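NikO protein (Streptomyces tendae, PDB 4FQD) is an enolpyruvyl transferase of nikkomycin biosynthesis, probably moving the enolpyruvyl group of phosphoenolpyruvate onto a nucleotide, much as MurA enzymes do. Local coordinates at residues R182-P190 against R361-F369. The protein carries 4 engineered substitutions. Residues are numbered along the deposited sequence; the frame is centred on the assembly and turned at random.
Sequences RNKALMSGP and REAVWEHRF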
loop_
_atom_site.group_PDB
_atom_site.type_symbol
_atom_site.label_atom_id
_atom_site.label_comp_id
_atom_site.label_asym_id
_atom_site.label_seq_id
_atom_site.Cartn_x
_atom_site.Cartn_y
_atom_site.Cartn_z
ATOM N N ARG A 182 -12.377 8.841 -3.165
ATOM C CA ARG A 182 -11.283 9.422 -3.938
ATOM C C ARG A 182 -10.824 8.454 -5.024
ATOM O O ARG A 182 -10.674 8.834 -6.184
ATOM C CB ARG A 182 -10.104 9.792 -3.036
ATOM C CG ARG A 182 -8.908 10.343 -3.802
ATOM C CD ARG A 182 -7.684 10.526 -2.915
ATOM N NE ARG A 182 -7.855 11.595 -1.935
ATOM C CZ ARG A 182 -8.005 11.395 -0.629
ATOM N NH1 ARG A 182 -8.000 10.162 -0.141
ATOM N NH2 ARG A 182 -8.154 12.429 0.189
ATOM N N ASN A 183 -10.603 7.202 -4.635
ATOM C CA ASN A 183 -10.210 6.163 -5.579
ATOM C C ASN A 183 -11.295 5.097 -5.699
ATOM O O ASN A 183 -11.620 4.419 -4.724
ATOM C CB ASN A 183 -8.885 5.525 -5.154
ATOM C CG ASN A 183 -8.277 4.665 -6.245
ATOM O OD1 ASN A 183 -8.638 3.499 -6.408
ATOM N ND2 ASN A 183 -7.344 5.238 -6.999
ATOM N N LYS A 184 -11.850 4.960 -6.899
ATOM C CA LYS A 184 -12.968 4.052 -7.139
ATOM C C LYS A 184 -12.562 2.588 -7.000
ATOM O O LYS A 184 -13.316 1.776 -6.465
ATOM C CB LYS A 184 -13.552 4.286 -8.533
ATOM C CG LYS A 184 -13.778 5.747 -8.885
ATOM C CD LYS A 184 -15.170 6.222 -8.516
ATOM C CE LYS A 184 -15.371 7.665 -8.952
ATOM N NZ LYS A 184 -16.755 8.156 -8.707
ATOM N N ALA A 185 -11.373 2.257 -7.493
ATOM C CA ALA A 185 -10.884 0.883 -7.456
ATOM C C ALA A 185 -10.556 0.452 -6.032
ATOM O O ALA A 185 -10.853 -0.673 -5.626
ATOM C CB ALA A 185 -9.665 0.727 -8.352
ATOM N N LEU A 186 -9.944 1.356 -5.276
ATOM C CA LEU A 186 -9.575 1.075 -3.897
ATOM C C LEU A 186 -10.792 1.203 -2.987
ATOM O O LEU A 186 -10.802 0.680 -1.870
ATOM C CB LEU A 186 -8.472 2.031 -3.439
ATOM C CG LEU A 186 -7.653 1.604 -2.220
ATOM C CD1 LEU A 186 -6.777 0.407 -2.562
ATOM C CD2 LEU A 186 -6.810 2.760 -1.700
ATOM N N MET A 187 -11.816 1.896 -3.484
ATOM C CA MET A 187 -13.024 2.191 -2.717
ATOM C C MET A 187 -12.684 2.894 -1.409
ATOM O O MET A 187 -13.068 2.442 -0.332
ATOM C CB MET A 187 -13.834 0.921 -2.443
ATOM C CG MET A 187 -14.314 0.204 -3.693
ATOM S SD MET A 187 -15.470 -1.122 -3.302
ATOM C CE MET A 187 -15.869 -1.721 -4.939
ATOM N N SER A 188 -11.957 4.001 -1.514
ATOM C CA SER A 188 -11.507 4.728 -0.333
ATOM C C SER A 188 -11.607 6.237 -0.530
ATOM O O SER A 188 -11.400 6.748 -1.631
ATOM C CB SER A 188 -10.070 4.336 0.019
ATOM O OG SER A 188 -9.626 5.007 1.184
ATOM N N GLY A 189 -11.923 6.945 0.548
ATOM C CA GLY A 189 -12.041 8.389 0.503
ATOM C C GLY A 189 -12.544 8.966 1.811
ATOM O O GLY A 189 -13.166 8.261 2.606
ATOM N N PRO A 190 -12.279 10.259 2.041
ATOM C CA PRO A 190 -12.700 10.937 3.272
ATOM C C PRO A 190 -14.203 11.219 3.308
ATOM O O PRO A 190 -14.750 11.468 4.383
ATOM C CB PRO A 190 -11.914 12.248 3.227
ATOM C CG PRO A 190 -11.723 12.509 1.773
ATOM C CD PRO A 190 -11.546 11.160 1.135
ATOM N N ARG A 361 0.844 4.004 4.085
ATOM C CA ARG A 361 0.208 4.896 3.125
ATOM C C ARG A 361 -1.199 5.279 3.563
ATOM O O ARG A 361 -2.015 4.418 3.894
ATOM C CB ARG A 361 0.162 4.255 1.738
ATOM C CG ARG A 361 -0.196 5.231 0.631
ATOM C CD ARG A 361 -0.276 4.531 -0.709
ATOM N NE ARG A 361 0.089 5.420 -1.806
ATOM C CZ ARG A 361 1.302 5.479 -2.344
ATOM N NH1 ARG A 361 2.268 4.695 -1.891
ATOM N NH2 ARG A 361 1.548 6.319 -3.340
ATOM N N GLU A 362 -1.475 6.578 3.558
ATOM C CA GLU A 362 -2.782 7.094 3.938
ATOM C C GLU A 362 -3.664 7.294 2.710
ATOM O O GLU A 362 -3.312 8.045 1.801
ATOM C CB GLU A 362 -2.624 8.416 4.689
ATOM C CG GLU A 362 -3.932 9.119 4.978
ATOM C CD GLU A 362 -4.797 8.359 5.959
ATOM O OE1 GLU A 362 -4.319 8.072 7.076
ATOM O OE2 GLU A 362 -5.954 8.045 5.609
ATOM N N ALA A 363 -4.813 6.625 2.688
ATOM C CA ALA A 363 -5.719 6.714 1.547
ATOM C C ALA A 363 -7.123 7.159 1.949
ATOM O O ALA A 363 -8.087 6.924 1.222
ATOM C CB ALA A 363 -5.774 5.387 0.808
ATOM N N VAL A 364 -7.232 7.798 3.109
ATOM C CA VAL A 364 -8.509 8.339 3.568
ATOM C C VAL A 364 -8.365 9.807 3.959
ATOM O O VAL A 364 -8.841 10.695 3.254
ATOM C CB VAL A 364 -9.077 7.546 4.764
ATOM C CG1 VAL A 364 -10.401 8.144 5.217
ATOM C CG2 VAL A 364 -9.250 6.080 4.400
ATOM N N TRP A 365 -7.701 10.056 5.084
ATOM C CA TRP A 365 -7.520 11.417 5.576
ATOM C C TRP A 365 -6.121 11.949 5.300
ATOM O O TRP A 365 -5.199 11.742 6.089
ATOM C CB TRP A 365 -7.830 11.506 7.072
ATOM C CG TRP A 365 -9.278 11.331 7.384
ATOM C CD1 TRP A 365 -9.857 10.278 8.030
ATOM C CD2 TRP A 365 -10.341 12.232 7.051
ATOM N NE1 TRP A 365 -11.213 10.471 8.127
ATOM C CE2 TRP A 365 -11.536 11.662 7.534
ATOM C CE3 TRP A 365 -10.397 13.466 6.396
ATOM C CZ2 TRP A 365 -12.774 12.284 7.381
ATOM C CZ3 TRP A 365 -11.627 14.082 6.246
ATOM C CH2 TRP A 365 -12.799 13.491 6.736
ATOM N N GLU A 366 -5.982 12.640 4.176
ATOM C CA GLU A 366 -4.726 13.260 3.787
ATOM C C GLU A 366 -4.166 14.152 4.891
ATOM O O GLU A 366 -4.920 14.809 5.607
ATOM C CB GLU A 366 -4.950 14.098 2.534
ATOM C CG GLU A 366 -3.683 14.534 1.851
ATOM C CD GLU A 366 -2.894 13.376 1.267
ATOM O OE1 GLU A 366 -3.493 12.331 0.922
ATOM O OE2 GLU A 366 -1.661 13.525 1.153
ATOM N N HIS A 367 -2.842 14.161 5.021
ATOM C CA HIS A 367 -2.160 15.024 5.982
ATOM C C HIS A 367 -2.555 14.769 7.436
ATOM O O HIS A 367 -3.059 15.667 8.111
ATOM C CB HIS A 367 -2.386 16.504 5.649
ATOM C CG HIS A 367 -1.586 16.992 4.485
ATOM N ND1 HIS A 367 -2.155 17.305 3.268
ATOM C CD2 HIS A 367 -0.259 17.212 4.346
ATOM C CE1 HIS A 367 -1.212 17.703 2.435
ATOM N NE2 HIS A 367 -0.052 17.656 3.063
ATOM N N ARG A 368 -2.338 13.549 7.914
ATOM C CA ARG A 368 -2.497 13.273 9.341
ATOM C C ARG A 368 -1.316 12.475 9.896
ATOM O O ARG A 368 -1.479 11.564 10.710
ATOM C CB ARG A 368 -3.839 12.600 9.654
ATOM C CG ARG A 368 -4.032 11.218 9.065
ATOM C CD ARG A 368 -5.318 10.595 9.583
ATOM N NE ARG A 368 -5.289 10.369 11.026
ATOM C CZ ARG A 368 -6.299 9.856 11.721
ATOM N NH1 ARG A 368 -7.424 9.515 11.106
ATOM N NH2 ARG A 368 -6.187 9.684 13.032
ATOM N N PHE A 369 -0.122 12.838 9.443
ATOM C CA PHE A 369 1.109 12.298 9.995
ATOM C C PHE A 369 1.754 13.358 10.875
ATOM O O PHE A 369 2.977 13.457 10.955
ATOM C CB PHE A 369 2.063 11.888 8.873
ATOM C CG PHE A 369 1.585 10.713 8.070
ATOM C CD1 PHE A 369 0.979 9.633 8.692
ATOM C CD2 PHE A 369 1.737 10.689 6.693
ATOM C CE1 PHE A 369 0.538 8.549 7.955
ATOM C CE2 PHE A 369 1.298 9.608 5.951
ATOM C CZ PHE A 369 0.697 8.537 6.583
#
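Across the cleft between the two halves of the inverse alpha/beta barrel of the EPSP synthase family, Ser188 and Pro190, in the loop ahead of helix 192-204, meet Ala363, Val364 and Trp365, in the chain that follows on from strand 356-362. The polar link is Ser188 OG, which donates to Ala363 O at a very short 2.5 Å; at this resolution the length itself should not be pressed. With chi1 at -178°, the hydroxyl swings opposite its own nitrogen and out to that carbonyl. The same OG also takes a hydrogen bond from Ser336 N, so the serine ties in a third piece of chain. Arg182 brings its guanidinium edge alongside two carbonyl oxygens: NH1 lies 3.5 Å from both Ala363 O and Val364 O, close to the plane of the group, where their partial negative charge would probably ease its own. The apolar contact here is Leu186 CD2 against Ala363 CB (3.8 Å); separately, the methyl Val364 CG2 packs against the hydroxyl Ser188 OG.

Pro190 lays its CB over one face of the Trp365 indole, a CH-pi contact 3.7 Å from the centroid of the six-membered ring and 19° off its normal. Arg139 adds a cation-pi partner, and a sulfate ion, probably from the crystallisation liquor, lies by the Trp365 side chain. An alanine in place of Trp365 would probably leave Pro190 without its aromatic cover and Arg139 without its pi partner. Behind the turn, Glu362 OE2 accepts from Val364 N through its anti lone pair (2.8 Å) and from Trp365 N from above the carboxylate plane (2.7 Å), while Ser341 and Gln344 hold OE1. Gripped in this way, the carboxylate fixes the peptides that aim the Ala363 carbonyl at Ser188 and hold the indole against Pro190.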